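PDB 2WZ8: cellulosome protein dockerin type I from Clostridium thermocellum, which probably binds plant cell-wall carbohydrate through a family 35 carbohydrate-binding module, a calcium-containing beta-sandwich carried by a protein of the cellulosome. Local coordinates for residues Val54-Ala59 with Gly123-Arg128; Thr61-Val66 with Thr113-Val118; Gln67-Glu72 with Phe103-Trp108. All blocks are in the same frame, centred on the assembly; numbering follows the deposited sequence.

Contact 1: Val54-Ala59 with Gly123-Arg128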
loop_
_atom_site.group_PDB
_atom_site.type_symbol
_atom_site.label_atom_id
_atom_site.label_comp_id
_atom_site.label_asym_id
_atom_site.label_seq_id
_atom_site.Cartn_x
_atom_site.Cartn_y
_atom_site.Cartn_z
ATOM N N VAL A 54 10.037 5.303 -6.204
ATOM C CA VAL A 54 10.068 3.899 -6.621
ATOM C C VAL A 54 10.767 3.862 -7.977
ATOM O O VAL A 54 10.263 4.322 -8.988
ATOM C CB VAL A 54 8.648 3.319 -6.675
ATOM C CG1 VAL A 54 8.642 1.877 -7.258
ATOM C CG2 VAL A 54 8.004 3.402 -5.277
ATOM N N TYR A 55 11.967 3.331 -7.965
ATOM C CA TYR A 55 12.876 3.411 -9.103
ATOM C C TYR A 55 12.931 2.126 -9.890
ATOM O O TYR A 55 13.212 1.053 -9.339
ATOM C CB TYR A 55 14.307 3.749 -8.640
ATOM C CG TYR A 55 15.237 3.970 -9.793
ATOM C CD1 TYR A 55 15.477 5.239 -10.304
ATOM C CD2 TYR A 55 15.848 2.899 -10.397
ATOM C CE1 TYR A 55 16.320 5.418 -11.392
ATOM C CE2 TYR A 55 16.681 3.072 -11.478
ATOM C CZ TYR A 55 16.913 4.330 -11.967
ATOM O OH TYR A 55 17.798 4.487 -13.041
ATOM N N VAL A 56 12.719 2.270 -11.199
ATOM C CA VAL A 56 12.983 1.190 -12.160
ATOM C C VAL A 56 13.767 1.713 -13.362
ATOM O O VAL A 56 13.654 2.867 -13.721
ATOM C CB VAL A 56 11.692 0.493 -12.623
ATOM C CG1 VAL A 56 11.019 -0.249 -11.471
ATOM C CG2 VAL A 56 10.752 1.457 -13.323
ATOM N N PRO A 57 14.565 0.847 -13.998
ATOM C CA PRO A 57 15.403 1.318 -15.097
ATOM C C PRO A 57 14.690 1.435 -16.443
ATOM O O PRO A 57 15.226 2.033 -17.390
ATOM C CB PRO A 57 16.451 0.206 -15.207
ATOM C CG PRO A 57 15.750 -0.984 -14.758
ATOM C CD PRO A 57 14.917 -0.528 -13.600
ATOM N N GLN A 58 13.548 0.789 -16.555
ATOM C CA GLN A 58 12.838 0.643 -17.834
ATOM C C GLN A 58 11.379 0.946 -17.685
ATOM O O GLN A 58 10.754 0.510 -16.711
ATOM C CB GLN A 58 12.957 -0.801 -18.351
ATOM C CG GLN A 58 14.319 -1.228 -18.739
ATOM C CD GLN A 58 14.745 -0.704 -20.074
ATOM O OE1 GLN A 58 13.927 -0.331 -20.941
ATOM N NE2 GLN A 58 16.037 -0.712 -20.286
ATOM N N ALA A 59 10.808 1.636 -18.661
ATOM C CA ALA A 59 9.373 1.792 -18.736
ATOM C C ALA A 59 8.738 0.442 -18.991
ATOM O O ALA A 59 9.257 -0.370 -19.766
ATOM C CB ALA A 59 8.977 2.774 -19.826
ATOM N N GLY A 123 13.086 5.537 -14.311
ATOM C CA GLY A 123 13.424 6.501 -13.278
ATOM C C GLY A 123 12.524 6.364 -12.066
ATOM O O GLY A 123 12.029 5.273 -11.727
ATOM N N ASN A 124 12.379 7.486 -11.373
ATOM C CA ASN A 124 11.595 7.533 -10.131
ATOM C C ASN A 124 10.114 7.646 -10.425
ATOM O O ASN A 124 9.676 8.375 -11.308
ATOM C CB ASN A 124 12.035 8.715 -9.232
ATOM C CG ASN A 124 13.368 8.502 -8.569
ATOM O OD1 ASN A 124 14.222 9.420 -8.580
ATOM N ND2 ASN A 124 13.590 7.332 -8.006
ATOM N N ASN A 125 9.340 6.929 -9.637
ATOM C CA ASN A 125 7.875 6.916 -9.730
ATOM C C ASN A 125 7.257 7.108 -8.350
ATOM O O ASN A 125 7.881 6.791 -7.336
ATOM C CB ASN A 125 7.399 5.551 -10.261
ATOM C CG ASN A 125 7.866 5.270 -11.680
ATOM O OD1 ASN A 125 7.154 5.549 -12.632
ATOM N ND2 ASN A 125 9.049 4.715 -11.816
ATOM N N THR A 126 6.015 7.566 -8.334
ATOM C CA THR A 126 5.233 7.595 -7.081
ATOM C C THR A 126 4.129 6.569 -7.169
ATOM O O THR A 126 3.553 6.299 -8.229
ATOM C CB THR A 126 4.663 8.981 -6.797
ATOM O OG1 THR A 126 3.676 9.299 -7.791
ATOM C CG2 THR A 126 5.765 10.016 -6.763
ATOM N N ILE A 127 3.814 5.999 -6.012
ATOM C CA ILE A 127 2.673 5.112 -5.879
ATOM C C ILE A 127 1.903 5.469 -4.618
ATOM O O ILE A 127 2.447 5.376 -3.537
ATOM C CB ILE A 127 3.067 3.594 -5.867
ATOM C CG1 ILE A 127 3.999 3.227 -7.047
ATOM C CG2 ILE A 127 1.816 2.740 -5.839
ATOM C CD1 ILE A 127 4.550 1.780 -7.039
ATOM N N ARG A 128 0.660 5.904 -4.789
ATOM C CA ARG A 128 -0.229 6.314 -3.669
ATOM C C ARG A 128 -1.343 5.332 -3.462
ATOM O O ARG A 128 -2.049 4.927 -4.381
ATOM C CB ARG A 128 -0.812 7.706 -3.962
ATOM C CG ARG A 128 -1.617 8.260 -2.787
ATOM C CD ARG A 128 -2.196 9.659 -3.009
ATOM N NE ARG A 128 -1.162 10.671 -3.152
ATOM C CZ ARG A 128 -1.367 11.972 -3.072
ATOM N NH1 ARG A 128 -2.602 12.426 -2.850
ATOM N NH2 ARG A 128 -0.363 12.801 -3.208
#
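V54 and N125 face each other as an antiparallel hydrogen-bonded pair, and the N125 side chain adds a third bond to the usual two. V54 N gives to N125 O at 2.9 Å in the carbonyl plane, while the return bond from N125 N to V54 O is bent and weak. The amide makes up for it: N125 ND2 reaches V54 O at 3.1 Å, nearly along the C=O axis and within its own amide plane, so two N-H groups of one residue grip a single carbonyl. N125 CG lies beside the backbone N (chi1 -64°), which carries ND2 to the carbonyl of V54, and OD1 accepts from N121 N in the turn before G123. The same ND2 lies 4.0 Å from V56 CG2, the two side chains crossing at about a right angle.

Next comes the non-hydrogen-bonded pair Y55 and N124. With CG of Y55 anti to the backbone N (chi1 -174°), the ring lies along the neighbouring strand, and its CE1 is 3.6 Å from G123 CA. N124 ND2 comes to the ring edge, in plane, 3.6 Å from CD1, the amide turned steeply against the ring. The pair V56 and G123 ends the ladder with bonds both ways, G123 N to V56 O being nearly linear at the carbonyl. G123 takes a positive phi (97°), a region open chiefly to glycine.

On the inner face V54 CG1 meets I127 CD1 at 4.1 Å. Strand 123-130 runs between 49-56 and 86-92 in the five-stranded sheet of the sandwich; I127 packs on M64 and V56 on Y62 of strand 60-69, with L120 of strand 112-120 against V56 and N125.

Contact 2: Thr61-Val66 with Thr113-Val118. With MG (magnesium ion), chain C.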
loop_
_atom_site.group_PDB
_atom_site.type_symbol
_atom_site.label_atom_id
_atom_site.label_comp_id
_atom_site.label_asym_id
_atom_site.label_seq_id
_atom_site.Cartn_x
_atom_site.Cartn_y
_atom_site.Cartn_z
ATOM N N THR A 61 5.343 -2.536 -17.547
ATOM C CA THR A 61 4.466 -3.087 -16.509
ATOM C C THR A 61 5.285 -3.986 -15.586
ATOM O O THR A 61 6.058 -4.873 -16.012
ATOM C CB THR A 61 3.264 -3.844 -17.123
ATOM O OG1 THR A 61 2.481 -2.927 -17.903
ATOM C CG2 THR A 61 2.413 -4.486 -16.038
ATOM N N TYR A 62 5.115 -3.718 -14.292
ATOM C CA TYR A 62 5.800 -4.459 -13.246
ATOM C C TYR A 62 4.775 -5.080 -12.335
ATOM O O TYR A 62 3.643 -4.606 -12.218
ATOM C CB TYR A 62 6.700 -3.526 -12.431
ATOM C CG TYR A 62 7.871 -3.018 -13.221
ATOM C CD1 TYR A 62 9.132 -3.583 -13.066
ATOM C CD2 TYR A 62 7.726 -1.972 -14.144
ATOM C CE1 TYR A 62 10.212 -3.140 -13.807
ATOM C CE2 TYR A 62 8.803 -1.524 -14.880
ATOM C CZ TYR A 62 10.044 -2.101 -14.699
ATOM O OH TYR A 62 11.144 -1.691 -15.418
ATOM N N ARG A 63 5.223 -6.081 -11.609
ATOM C CA ARG A 63 4.396 -6.681 -10.557
ATOM C C ARG A 63 4.776 -6.040 -9.239
ATOM O O ARG A 63 5.935 -6.097 -8.815
ATOM C CB ARG A 63 4.625 -8.189 -10.504
ATOM C CG ARG A 63 3.909 -8.893 -11.633
ATOM C CD ARG A 63 4.002 -10.407 -11.521
ATOM N NE ARG A 63 5.382 -10.869 -11.654
ATOM C CZ ARG A 63 6.192 -11.156 -10.634
ATOM N NH1 ARG A 63 5.759 -11.028 -9.375
ATOM N NH2 ARG A 63 7.440 -11.565 -10.875
ATOM N N MET A 64 3.779 -5.468 -8.591
ATOM C CA MET A 64 3.946 -4.874 -7.263
ATOM C C MET A 64 3.357 -5.843 -6.245
ATOM O O MET A 64 2.151 -6.150 -6.238
ATOM C CB MET A 64 3.231 -3.533 -7.153
ATOM C CG MET A 64 3.326 -2.946 -5.749
ATOM S SD MET A 64 2.618 -1.285 -5.594
ATOM C CE MET A 64 0.881 -1.536 -5.971
ATOM N N VAL A 65 4.238 -6.370 -5.424
ATOM C CA VAL A 65 3.849 -7.293 -4.375
ATOM C C VAL A 65 3.617 -6.464 -3.104
ATOM O O VAL A 65 4.542 -5.831 -2.583
ATOM C CB VAL A 65 4.961 -8.336 -4.074
ATOM C CG1 VAL A 65 4.443 -9.356 -3.021
ATOM C CG2 VAL A 65 5.425 -9.045 -5.340
ATOM N N VAL A 66 2.388 -6.457 -2.642
ATOM C CA VAL A 66 1.984 -5.669 -1.480
ATOM C C VAL A 66 1.835 -6.600 -0.296
ATOM O O VAL A 66 1.077 -7.573 -0.342
ATOM C CB VAL A 66 0.647 -4.932 -1.742
ATOM C CG1 VAL A 66 0.220 -4.075 -0.531
ATOM C CG2 VAL A 66 0.712 -4.045 -3.008
ATOM N N THR A 113 0.580 -11.402 1.341
ATOM C CA THR A 113 0.885 -10.644 0.107
ATOM C C THR A 113 -0.162 -10.864 -0.968
ATOM O O THR A 113 -0.832 -11.911 -1.079
ATOM C CB THR A 113 2.258 -10.975 -0.467
ATOM O OG1 THR A 113 2.310 -12.353 -0.823
ATOM C CG2 THR A 113 3.363 -10.665 0.555
ATOM N N ASP A 114 -0.263 -9.846 -1.804
ATOM C CA ASP A 114 -1.022 -9.926 -3.069
ATOM C C ASP A 114 -0.323 -9.076 -4.108
ATOM O O ASP A 114 0.477 -8.207 -3.780
ATOM C CB ASP A 114 -2.470 -9.487 -2.884
ATOM C CG ASP A 114 -3.393 -10.075 -3.926
ATOM O OD1 ASP A 114 -2.980 -10.926 -4.780
ATOM O OD2 ASP A 114 -4.573 -9.660 -3.918
ATOM N N ILE A 115 -0.588 -9.397 -5.359
ATOM C CA ILE A 115 0.101 -8.772 -6.489
ATOM C C ILE A 115 -0.843 -7.909 -7.282
ATOM O O ILE A 115 -1.982 -8.280 -7.606
ATOM C CB ILE A 115 0.732 -9.835 -7.410
ATOM C CG1 ILE A 115 1.684 -10.733 -6.612
ATOM C CG2 ILE A 115 1.432 -9.184 -8.645
ATOM C CD1 ILE A 115 2.159 -12.022 -7.346
ATOM N N ILE A 116 -0.318 -6.751 -7.615
ATOM C CA ILE A 116 -1.008 -5.762 -8.430
ATOM C C ILE A 116 -0.069 -5.298 -9.534
ATOM O O ILE A 116 1.041 -4.883 -9.266
ATOM C CB ILE A 116 -1.447 -4.512 -7.620
ATOM C CG1 ILE A 116 -2.346 -4.885 -6.432
ATOM C CG2 ILE A 116 -2.136 -3.513 -8.517
ATOM C CD1 ILE A 116 -2.583 -3.757 -5.489
ATOM N N ASP A 117 -0.535 -5.341 -10.769
ATOM C CA ASP A 117 0.297 -4.885 -11.878
ATOM C C ASP A 117 0.248 -3.359 -11.946
ATOM O O ASP A 117 -0.801 -2.737 -11.784
ATOM C CB ASP A 117 -0.173 -5.482 -13.214
ATOM C CG ASP A 117 0.212 -6.946 -13.395
ATOM O OD1 ASP A 117 1.024 -7.517 -12.654
ATOM O OD2 ASP A 117 -0.315 -7.562 -14.361
ATOM N N VAL A 118 1.411 -2.760 -12.174
ATOM C CA VAL A 118 1.540 -1.319 -12.286
ATOM C C VAL A 118 2.416 -0.955 -13.486
ATOM O O VAL A 118 3.422 -1.600 -13.733
ATOM C CB VAL A 118 2.108 -0.692 -10.985
ATOM C CG1 VAL A 118 1.099 -0.837 -9.835
ATOM C CG2 VAL A 118 3.490 -1.258 -10.605
HETATM MG MG MG C . -3.819 -11.998 -6.403
HETATM O O HOH W 1 -5.933 -11.083 -5.797
HETATM O O HOH W 2 -3.659 -10.313 -7.636
HETATM O O HOH W 3 -1.734 -12.351 -6.783
HETATM O O HOH W 4 -3.857 -13.566 -4.910
HETATM O O HOH W 5 -4.535 -13.036 -7.928
#
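V118 O takes the straight N-H of Y62 at 2.8 Å (174°) and also the CA-H of T61, whose CA lies 3.3 Å away. This opens a regular antiparallel ladder: Y62 with V118, M64 with I116 and V66 with D114 each exchange two backbone bonds, and R63 with D117 and V65 with I115 are the non-hydrogen-bonded pairs between them.

Y62, M64, V66, I116 and V118 make most of the inner face apolar, with D114 as the polar exception at its end. M64 runs extended from a CG anti to its backbone N (chi1 177°) and bends at the thioether (chi3 63°), bringing the terminal CE 3.9 Å from V118 CG1 and 4.1 Å from I116 CB. M64 and I116 run alongside each other in the same direction, whereas V118 crosses M64 at about a right angle. V66 CG2 completes the row against I116 CD1. I90 of strand 86-92 covers M64 and I116 from the other sheet.

On the opposite face the aliphatic part of R63 rests on I115 CG2, and its CG touches D117 OD1 at 3.4 Å; the guanidinium stays apart from that carboxylate, with no salt bridge. V65 CG1 packs on T113 CB at 3.7 Å.

D114 OD1 binds the magnesium ion at 2.1 Å, five waters completing its six-fold shell, and accepts a weak bond from I115 N; OD2 accepts from water 1 and is hydrogen-bonded to H100 NE2. Water 2 donates to I115 O. With D114 the one protein ligand, the magnesium is held largely through water, and its charge would probably keep the carboxylate ionised.

Contact 3: Gln67-Glu72 with Phe103-Trp108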
loop_
_atom_site.group_PDB
_atom_site.type_symbol
_atom_site.label_atom_id
_atom_site.label_comp_id
_atom_site.label_asym_id
_atom_site.label_seq_id
_atom_site.Cartn_x
_atom_site.Cartn_y
_atom_site.Cartn_z
ATOM N N GLN A 67 2.561 -6.284 0.765
ATOM C CA GLN A 67 2.431 -7.008 2.042
ATOM C C GLN A 67 1.570 -6.183 2.981
ATOM O O GLN A 67 1.838 -5.025 3.208
ATOM C CB GLN A 67 3.783 -7.336 2.665
ATOM C CG GLN A 67 3.660 -8.193 3.924
ATOM C CD GLN A 67 4.916 -8.917 4.295
ATOM O OE1 GLN A 67 5.515 -8.672 5.368
ATOM N NE2 GLN A 67 5.330 -9.816 3.434
ATOM N N PHE A 68 0.530 -6.813 3.493
ATOM C CA PHE A 68 -0.571 -6.093 4.154
ATOM C C PHE A 68 -1.241 -6.943 5.226
ATOM O O PHE A 68 -1.109 -8.179 5.221
ATOM C CB PHE A 68 -1.605 -5.639 3.098
ATOM C CG PHE A 68 -2.409 -6.776 2.523
ATOM C CD1 PHE A 68 -3.627 -7.131 3.077
ATOM C CD2 PHE A 68 -1.892 -7.543 1.488
ATOM C CE1 PHE A 68 -4.339 -8.204 2.617
ATOM C CE2 PHE A 68 -2.589 -8.647 1.036
ATOM C CZ PHE A 68 -3.820 -8.967 1.591
ATOM N N ALA A 69 -2.009 -6.266 6.090
ATOM C CA ALA A 69 -2.895 -6.926 7.051
ATOM C C ALA A 69 -4.298 -6.373 6.901
ATOM O O ALA A 69 -4.479 -5.199 6.664
ATOM C CB ALA A 69 -2.381 -6.799 8.475
ATOM N N ASN A 70 -5.277 -7.250 7.066
ATOM C CA ASN A 70 -6.687 -6.875 7.006
ATOM C C ASN A 70 -7.524 -7.865 7.796
ATOM O O ASN A 70 -7.723 -8.976 7.338
ATOM C CB ASN A 70 -7.212 -6.839 5.558
ATOM C CG ASN A 70 -8.745 -6.760 5.506
ATOM O OD1 ASN A 70 -9.369 -6.274 6.459
ATOM N ND2 ASN A 70 -9.341 -7.255 4.430
ATOM N N ALA A 71 -8.031 -7.452 8.968
ATOM C CA ALA A 71 -8.878 -8.324 9.808
ATOM C C ALA A 71 -10.260 -7.756 10.029
ATOM O O ALA A 71 -10.910 -8.073 11.024
ATOM C CB ALA A 71 -8.194 -8.648 11.153
ATOM N N GLU A 72 -10.711 -6.935 9.095
ATOM C CA GLU A 72 -12.044 -6.334 9.191
ATOM C C GLU A 72 -13.145 -7.387 9.149
ATOM O O GLU A 72 -13.125 -8.321 8.348
ATOM C CB GLU A 72 -12.270 -5.303 8.090
ATOM C CG GLU A 72 -13.557 -4.509 8.305
ATOM C CD GLU A 72 -13.725 -3.359 7.400
ATOM O OE1 GLU A 72 -12.744 -2.678 7.066
ATOM O OE2 GLU A 72 -14.914 -3.082 7.063
ATOM N N PHE A 103 -7.895 -9.303 0.293
ATOM C CA PHE A 103 -8.447 -10.395 1.098
ATOM C C PHE A 103 -8.173 -10.195 2.593
ATOM O O PHE A 103 -7.431 -9.326 3.037
ATOM C CB PHE A 103 -7.977 -11.782 0.603
ATOM C CG PHE A 103 -6.473 -12.011 0.665
ATOM C CD1 PHE A 103 -5.841 -12.279 1.874
ATOM C CD2 PHE A 103 -5.691 -11.993 -0.487
ATOM C CE1 PHE A 103 -4.491 -12.526 1.902
ATOM C CE2 PHE A 103 -4.327 -12.215 -0.415
ATOM C CZ PHE A 103 -3.733 -12.483 0.759
ATOM N N ASN A 104 -8.869 -10.991 3.379
ATOM C CA ASN A 104 -8.774 -10.901 4.811
ATOM C C ASN A 104 -7.655 -11.811 5.328
ATOM O O ASN A 104 -7.605 -13.011 5.030
ATOM C CB ASN A 104 -10.133 -11.254 5.426
ATOM C CG ASN A 104 -10.343 -10.667 6.796
ATOM O OD1 ASN A 104 -9.851 -11.209 7.779
ATOM N ND2 ASN A 104 -11.096 -9.562 6.882
ATOM N N THR A 105 -6.771 -11.241 6.138
ATOM C CA THR A 105 -5.678 -11.984 6.770
ATOM C C THR A 105 -6.041 -12.529 8.167
ATOM O O THR A 105 -5.239 -13.216 8.804
ATOM C CB THR A 105 -4.413 -11.136 6.903
ATOM O OG1 THR A 105 -4.653 -10.081 7.845
ATOM C CG2 THR A 105 -3.973 -10.590 5.568
ATOM N N ARG A 106 -7.223 -12.146 8.630
ATOM C CA ARG A 106 -7.862 -12.661 9.867
ATOM C C ARG A 106 -7.210 -12.239 11.195
ATOM O O ARG A 106 -7.672 -12.594 12.278
ATOM C CB ARG A 106 -7.990 -14.189 9.833
ATOM C CG ARG A 106 -8.919 -14.722 8.785
ATOM C CD ARG A 106 -9.026 -16.283 8.820
ATOM N NE ARG A 106 -10.074 -16.718 7.918
ATOM C CZ ARG A 106 -11.357 -16.789 8.238
ATOM N NH1 ARG A 106 -11.755 -16.426 9.447
ATOM N NH2 ARG A 106 -12.248 -17.181 7.329
ATOM N N GLY A 107 -6.176 -11.447 11.090
ATOM C CA GLY A 107 -5.487 -10.849 12.202
ATOM C C GLY A 107 -4.759 -9.605 11.829
ATOM O O GLY A 107 -4.125 -9.547 10.784
ATOM N N TRP A 108 -4.794 -8.615 12.702
ATOM C CA TRP A 108 -4.109 -7.337 12.406
ATOM C C TRP A 108 -2.594 -7.428 12.455
ATOM O O TRP A 108 -1.904 -6.552 11.930
ATOM C CB TRP A 108 -4.643 -6.182 13.278
ATOM C CG TRP A 108 -6.046 -5.889 12.999
ATOM C CD1 TRP A 108 -7.124 -6.178 13.786
ATOM C CD2 TRP A 108 -6.571 -5.273 11.820
ATOM N NE1 TRP A 108 -8.274 -5.820 13.155
ATOM C CE2 TRP A 108 -7.966 -5.265 11.938
ATOM C CE3 TRP A 108 -5.992 -4.776 10.649
ATOM C CZ2 TRP A 108 -8.803 -4.692 10.972
ATOM C CZ3 TRP A 108 -6.822 -4.250 9.678
ATOM C CH2 TRP A 108 -8.212 -4.215 9.841
HETATM O O HOH W 6 -11.359 -6.359 13.058
HETATM O O HOH W 7 -10.972 -11.045 10.441
#
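N70 and T105 meet where the end of strand 60-69 and the loop following it dock on loop 103-108 of the beta-sandwich, and an Asx turn shapes each side: N70 OD1 accepts from E72 N, and N104 OD1 from R106 N.

Hydrogen bonds form the centre. N70 N gives to T105 OG1 at 3.0 Å, almost straight (172°), and N70 O takes T105 N at 2.7 Å together with a weak bond from R106 N. The threonine hydroxyl sits between its backbone N and carbonyl carbon (chi1 67°), which turns OG1 to the N-H of N70; it also pairs with T110 O. N70 ND2 approaches F103 O from above the carbonyl plane, and both ND2 and N104 ND2 bond to V84 O. N104 ND2 makes a further, weak bond to E72 O.

Aromatic contacts flank this network. F68 and F103 form a T-shaped pair, centroids 5.0 Å apart and planes at 66°, with F68 CZ over the centre of the F103 face; F103 O meets the F68 ring at its edge, 3.3 Å from CE1. Beyond N70, the W108 indole lies over the chain of the first loop. A71 CB makes a CH-pi contact with the five-membered ring, 3.5 Å from its centroid, and A71 N is over the same indole near the rim. The methyl of A69 instead reaches W108 O.

Water closes the outer side. Water 7 donates to both A71 O and N104 OD1; water 6 donates to A71 O and accepts from W108 NE1 at 3.1 Å.

Contacts 1 and 2 are strand pairings in different sheets of one sandwich, while contact 3 joins the end of strand 60-69 and the loop after it to loop 103-108. Contacts 1 and 2 each turn one face into the core, where they meet between the sheets, and one outward, with Y55 and N124 or R63, I115 and D117 exposed; contact 3 is partly buried, with W108 exposed. Strand 60-69 serves contacts 2 and 3. Contact 2 buries the most surface and is regular, largely apolar inside except for D114, which carries the magnesium ion; contact 1 is shorter, strengthened by an asparagine amide; contact 3 relies on asparagine turns, aromatic rings and water.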